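Local coordinates for protein VESB protease (Vibrio cholerae, PDB 4LK4) that probably cleaves peptide bonds as a secreted, trypsin-like serine endopeptidase of the S1 family, at residues G43-G48 and Q111-P116; V68-Y73 and E82-Q87. The protein carries 1 engineered substitution. One frame throughout, in Å; residues are numbered along the deposited sequence.

Interaction 1 of 2, residues G43-G48 and Q111-P116; sequences GSFLGG and QTSSLP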
loop_
_atom_site.group_PDB
_atom_site.type_symbol
_atom_site.label_atom_id
_atom_site.label_comp_id
_atom_site.label_asym_id
_atom_site.label_seq_id
_atom_site.Cartn_x
_atom_site.Cartn_y
_atom_site.Cartn_z
ATOM N N GLY A 43 -8.357 0.702 5.159
ATOM C CA GLY A 43 -7.016 1.232 5.256
ATOM C C GLY A 43 -6.802 1.819 6.619
ATOM O O GLY A 43 -7.703 1.796 7.455
ATOM N N SER A 44 -5.592 2.312 6.836
ATOM C CA SER A 44 -5.233 3.011 8.054
ATOM C C SER A 44 -4.504 4.297 7.686
ATOM O O SER A 44 -3.836 4.356 6.651
ATOM C CB SER A 44 -4.388 2.110 8.970
ATOM O OG SER A 44 -3.049 1.974 8.545
ATOM N N PHE A 45 -4.666 5.344 8.489
ATOM C CA PHE A 45 -4.082 6.647 8.179
ATOM C C PHE A 45 -2.721 6.763 8.853
ATOM O O PHE A 45 -2.652 6.596 10.065
ATOM C CB PHE A 45 -5.017 7.765 8.650
ATOM C CG PHE A 45 -4.479 9.159 8.386
ATOM C CD1 PHE A 45 -4.029 9.511 7.140
ATOM C CD2 PHE A 45 -4.442 10.127 9.405
ATOM C CE1 PHE A 45 -3.539 10.786 6.905
ATOM C CE2 PHE A 45 -3.950 11.399 9.171
ATOM C CZ PHE A 45 -3.491 11.724 7.923
ATOM N N LEU A 46 -1.650 7.019 8.095
ATOM C CA LEU A 46 -0.292 7.050 8.695
ATOM C C LEU A 46 0.155 8.442 9.118
ATOM O O LEU A 46 1.171 8.595 9.790
ATOM C CB LEU A 46 0.752 6.477 7.755
ATOM C CG LEU A 46 0.501 5.057 7.280
ATOM C CD1 LEU A 46 1.407 4.719 6.120
ATOM C CD2 LEU A 46 0.725 4.070 8.397
ATOM N N GLY A 47 -0.610 9.460 8.738
ATOM C CA GLY A 47 -0.244 10.849 9.024
ATOM C C GLY A 47 0.044 11.575 7.717
ATOM O O GLY A 47 0.397 10.952 6.686
ATOM N N GLY A 48 -0.132 12.894 7.753
ATOM C CA GLY A 48 0.148 13.732 6.596
ATOM C C GLY A 48 -0.814 13.375 5.517
ATOM O O GLY A 48 -1.988 13.494 5.705
ATOM N N GLN A 111 -4.421 15.920 -0.315
ATOM C CA GLN A 111 -4.084 16.889 0.718
ATOM C C GLN A 111 -3.853 16.150 2.020
ATOM O O GLN A 111 -4.253 15.006 2.160
ATOM C CB GLN A 111 -5.196 17.936 0.856
ATOM C CG GLN A 111 -6.579 17.344 0.690
ATOM C CD GLN A 111 -7.714 18.344 0.834
ATOM O OE1 GLN A 111 -7.618 19.335 1.567
ATOM N NE2 GLN A 111 -8.820 18.059 0.151
ATOM N N THR A 112 -3.181 16.812 2.948
ATOM C CA THR A 112 -2.852 16.235 4.222
ATOM C C THR A 112 -4.090 16.232 5.100
ATOM O O THR A 112 -4.993 17.028 4.906
ATOM C CB THR A 112 -1.754 17.062 4.924
ATOM O OG1 THR A 112 -2.217 18.402 5.153
ATOM C CG2 THR A 112 -0.469 17.106 4.083
ATOM N N SER A 113 -4.154 15.312 6.047
ATOM C CA SER A 113 -5.120 15.402 7.124
ATOM C C SER A 113 -4.365 15.601 8.408
ATOM O O SER A 113 -3.194 15.196 8.519
ATOM C CB SER A 113 -5.947 14.128 7.241
ATOM O OG SER A 113 -6.956 14.251 8.250
ATOM N N SER A 114 -5.040 16.202 9.388
ATOM C CA SER A 114 -4.458 16.342 10.710
ATOM C C SER A 114 -5.160 15.428 11.721
ATOM O O SER A 114 -4.863 15.484 12.900
ATOM C CB SER A 114 -4.461 17.812 11.147
ATOM O OG SER A 114 -5.778 18.278 11.388
ATOM N N LEU A 115 -6.059 14.558 11.256
ATOM C CA LEU A 115 -6.686 13.553 12.129
ATOM C C LEU A 115 -5.637 12.608 12.701
ATOM O O LEU A 115 -4.549 12.518 12.161
ATOM C CB LEU A 115 -7.736 12.753 11.359
ATOM C CG LEU A 115 -8.966 13.566 10.938
ATOM C CD1 LEU A 115 -9.919 12.658 10.183
ATOM C CD2 LEU A 115 -9.682 14.171 12.141
ATOM N N PRO A 116 -5.947 11.912 13.808
ATOM C CA PRO A 116 -4.903 11.101 14.415
ATOM C C PRO A 116 -4.451 9.970 13.517
ATOM O O PRO A 116 -5.242 9.417 12.748
ATOM C CB PRO A 116 -5.558 10.541 15.670
ATOM C CG PRO A 116 -6.745 11.408 15.926
ATOM C CD PRO A 116 -7.199 11.864 14.575
HETATM O O HOH W 1 -1.131 13.902 10.187
#
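Gly48 and Ser113 meet through their backbones, Ser113 N donating to Gly48 O at 2.8 Å with an N-H...O angle of 162°, while the touching parts of 43-48 and 111-116 run in directions 122° apart. The donor stands tilted from the plane of the Gly48 carbonyl, and the same oxygen takes a CA-H...O contact from Thr112 CA at 3.2 Å. A water closes a second link a little farther along: it accepts from Gly48 N at 2.8 Å and donates to Ser113 O at 3.0 Å, so that both polar backbone atoms of Gly48 are tied to 111-116. Positive phi at Gly48 suits a residue without a side chain, and the chain turns a corner at Gly47 and Gly48. In fold terms, the end of strand 39-46, part of the six-stranded barrel of the trypsin-like domain, meets here the segment that follows barrel strand 105-109. Phe45 supplies the main side-chain contact. With CG anti to the backbone N (chi1 179°), its ring reaches across to 113-116 and turns its edge to several backbone carbonyls, among them Leu115 O, 3.2 Å from Phe45 CE2, and Pro116 O, 3.5 Å from Phe45 CD2. These oxygens lie near the ring plane, an orientation that lets them face the weakly positive aromatic hydrogens. Ser113 CB approaches the far end of the ring obliquely, 3.5 Å from Phe45 CZ, whereas Gly47 N sits over the centre of one face. Ser113 OG also accepts from Leu115 N at 3.2 Å, forming an ST turn, which probably helps hold the bend that leads to the Leu115 carbonyl at the ring edge. Beyond the pair, Pro116 O accepts a hydrogen bond from Ser24 OG, and Ile70 of strand 66-70 packs against Ser113 and Leu115.

Interaction 2 of 2, residues V68-Y73 and E82-Q87; sequences VIIGAY and ERIAAQ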
loop_
_atom_site.group_PDB
_atom_site.type_symbol
_atom_site.label_atom_id
_atom_site.label_comp_id
_atom_site.label_asym_id
_atom_site.label_seq_id
_atom_site.Cartn_x
_atom_site.Cartn_y
_atom_site.Cartn_z
ATOM N N VAL A 68 -10.542 8.403 -0.166
ATOM C CA VAL A 68 -10.466 7.776 1.129
ATOM C C VAL A 68 -11.283 8.599 2.105
ATOM O O VAL A 68 -11.482 9.805 1.912
ATOM C CB VAL A 68 -9.021 7.656 1.649
ATOM C CG1 VAL A 68 -8.111 7.171 0.549
ATOM C CG2 VAL A 68 -8.519 8.982 2.225
ATOM N N ILE A 69 -11.750 7.927 3.144
ATOM C CA ILE A 69 -12.489 8.579 4.246
ATOM C C ILE A 69 -11.825 8.180 5.537
ATOM O O ILE A 69 -11.945 7.037 5.957
ATOM C CB ILE A 69 -13.954 8.174 4.339
ATOM C CG1 ILE A 69 -14.670 8.465 3.032
ATOM C CG2 ILE A 69 -14.632 8.957 5.476
ATOM C CD1 ILE A 69 -16.052 7.841 2.941
ATOM N N ILE A 70 -11.093 9.127 6.112
ATOM C CA ILE A 70 -10.289 8.915 7.312
ATOM C C ILE A 70 -11.205 9.117 8.498
ATOM O O ILE A 70 -11.919 10.106 8.564
ATOM C CB ILE A 70 -9.122 9.955 7.406
ATOM C CG1 ILE A 70 -8.199 9.848 6.177
ATOM C CG2 ILE A 70 -8.294 9.748 8.651
ATOM C CD1 ILE A 70 -7.008 10.771 6.186
ATOM N N GLY A 71 -11.174 8.194 9.444
ATOM C CA GLY A 71 -12.048 8.299 10.637
ATOM C C GLY A 71 -13.482 8.033 10.252
ATOM O O GLY A 71 -14.394 8.485 10.894
ATOM N N ALA A 72 -13.682 7.296 9.163
ATOM C CA ALA A 72 -15.037 6.879 8.762
ATOM C C ALA A 72 -15.579 5.957 9.840
ATOM O O ALA A 72 -14.801 5.284 10.505
ATOM C CB ALA A 72 -14.983 6.151 7.408
ATOM N N TYR A 73 -16.892 5.929 10.017
ATOM C CA TYR A 73 -17.513 4.983 10.929
ATOM C C TYR A 73 -18.845 4.465 10.390
ATOM O O TYR A 73 -18.956 3.298 10.054
ATOM C CB TYR A 73 -17.677 5.604 12.300
ATOM C CG TYR A 73 -18.376 4.691 13.244
ATOM C CD1 TYR A 73 -17.688 3.650 13.840
ATOM C CD2 TYR A 73 -19.720 4.833 13.512
ATOM C CE1 TYR A 73 -18.323 2.795 14.708
ATOM C CE2 TYR A 73 -20.381 3.955 14.357
ATOM C CZ TYR A 73 -19.666 2.948 14.956
ATOM O OH TYR A 73 -20.266 2.059 15.804
ATOM N N GLU A 82 -12.991 12.633 7.253
ATOM C CA GLU A 82 -12.633 13.502 6.135
ATOM C C GLU A 82 -12.528 12.685 4.871
ATOM O O GLU A 82 -11.736 11.752 4.793
ATOM C CB GLU A 82 -11.300 14.222 6.380
ATOM C CG GLU A 82 -11.312 15.107 7.614
ATOM C CD GLU A 82 -10.011 15.889 7.858
ATOM O OE1 GLU A 82 -9.108 15.923 6.980
ATOM O OE2 GLU A 82 -9.912 16.494 8.959
ATOM N N ARG A 83 -13.319 13.049 3.878
ATOM C CA ARG A 83 -13.236 12.415 2.573
ATOM C C ARG A 83 -12.229 13.173 1.738
ATOM O O ARG A 83 -12.372 14.375 1.564
ATOM C CB ARG A 83 -14.596 12.427 1.874
ATOM C CG ARG A 83 -14.581 11.671 0.567
ATOM C CD ARG A 83 -15.962 11.193 0.183
ATOM N NE ARG A 83 -15.940 10.531 -1.107
ATOM C CZ ARG A 83 -16.956 9.855 -1.630
ATOM N NH1 ARG A 83 -18.105 9.704 -0.945
ATOM N NH2 ARG A 83 -16.818 9.304 -2.839
ATOM N N ILE A 84 -11.207 12.473 1.250
ATOM C CA ILE A 84 -10.115 13.104 0.511
ATOM C C ILE A 84 -9.758 12.290 -0.749
ATOM O O ILE A 84 -9.706 11.065 -0.723
ATOM C CB ILE A 84 -8.864 13.184 1.395
ATOM C CG1 ILE A 84 -9.198 13.867 2.713
ATOM C CG2 ILE A 84 -7.743 13.952 0.706
ATOM C CD1 ILE A 84 -7.975 14.069 3.579
ATOM N N ALA A 85 -9.449 12.967 -1.838
ATOM C CA ALA A 85 -9.066 12.253 -3.063
ATOM C C ALA A 85 -7.673 11.632 -2.988
ATOM O O ALA A 85 -6.752 12.187 -2.385
ATOM C CB ALA A 85 -9.137 13.178 -4.273
ATOM N N ALA A 86 -7.534 10.479 -3.622
ATOM C CA ALA A 86 -6.239 9.884 -3.814
ATOM C C ALA A 86 -5.562 10.626 -4.966
ATOM O O ALA A 86 -6.237 11.052 -5.919
ATOM C CB ALA A 86 -6.397 8.420 -4.136
ATOM N N GLN A 87 -4.256 10.833 -4.879
ATOM C CA GLN A 87 -3.556 11.356 -6.039
ATOM C C GLN A 87 -2.478 10.414 -6.549
ATOM O O GLN A 87 -2.255 10.374 -7.759
ATOM C CB GLN A 87 -3.026 12.778 -5.818
ATOM C CG GLN A 87 -1.670 12.891 -5.155
ATOM C CD GLN A 87 -1.201 14.339 -5.043
ATOM O OE1 GLN A 87 -1.872 15.264 -5.522
ATOM N NE2 GLN A 87 -0.041 14.539 -4.400
#
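Val68 and Ile84 exchange two backbone hydrogen bonds, Val68 N to Ile84 O and Ile84 N to Val68 O, both 2.8 Å and nearly straight. The next hydrogen-bonded pair, Ile70 with Glu82, is held less evenly: Ile70 N donates to Glu82 O at 3.0 Å, but the return bond from Glu82 N to Ile70 O bends to 143° at the hydrogen. Between them lies the non-hydrogen-bonded pair Ile69 and Arg83, where Arg83 CA reaches Val68 O at 3.2 Å in a CA-H...O contact. On the face of these two residues, Ile69 CG1 lies across the aliphatic stem of Arg83, 4.0 Å from Arg83 CG. That stem stays extended from CG to NE and carries the guanidinium past the isoleucine to a salt bridge with Asp67 and a hydrogen bond to Ala33 O. The other face bears Val68, Ile70, Glu82 and Ile84; Ile84 touches both Val68 and Ile70, with Ile70 CD1 and Ile84 CD1 4.3 Å apart, and these three also touch Leu109. The four bonds and alternating faces show antiparallel pairing, and as strands 66-70 and 82-91 are consecutive they form a beta hairpin of the trypsin-like barrel.

In the fold
The two contacts have centres 9 Å apart, and both reach the six-stranded antiparallel barrel of the trypsin-like domain, interaction 2 with two of its strands and interaction 1 with strand 39-46 and the segment following strand 105-109. Along the chain the order is 43-48, 68-73, 82-87, 111-116, so the local hairpin of interaction 2 falls between the more distant halves of interaction 1. They also touch: Phe45 CD1 packs 3.4 Å from Ile70 CD1, Gln111 CG lies 3.6 Å from Ile84 CG2, and Ser113 OG and Glu82 OE1, 3.0 Å apart, probably share a weak hydrogen bond. Ile70 thus joins strands 39-46 and 66-70 through side chains, although these are not barrel neighbours.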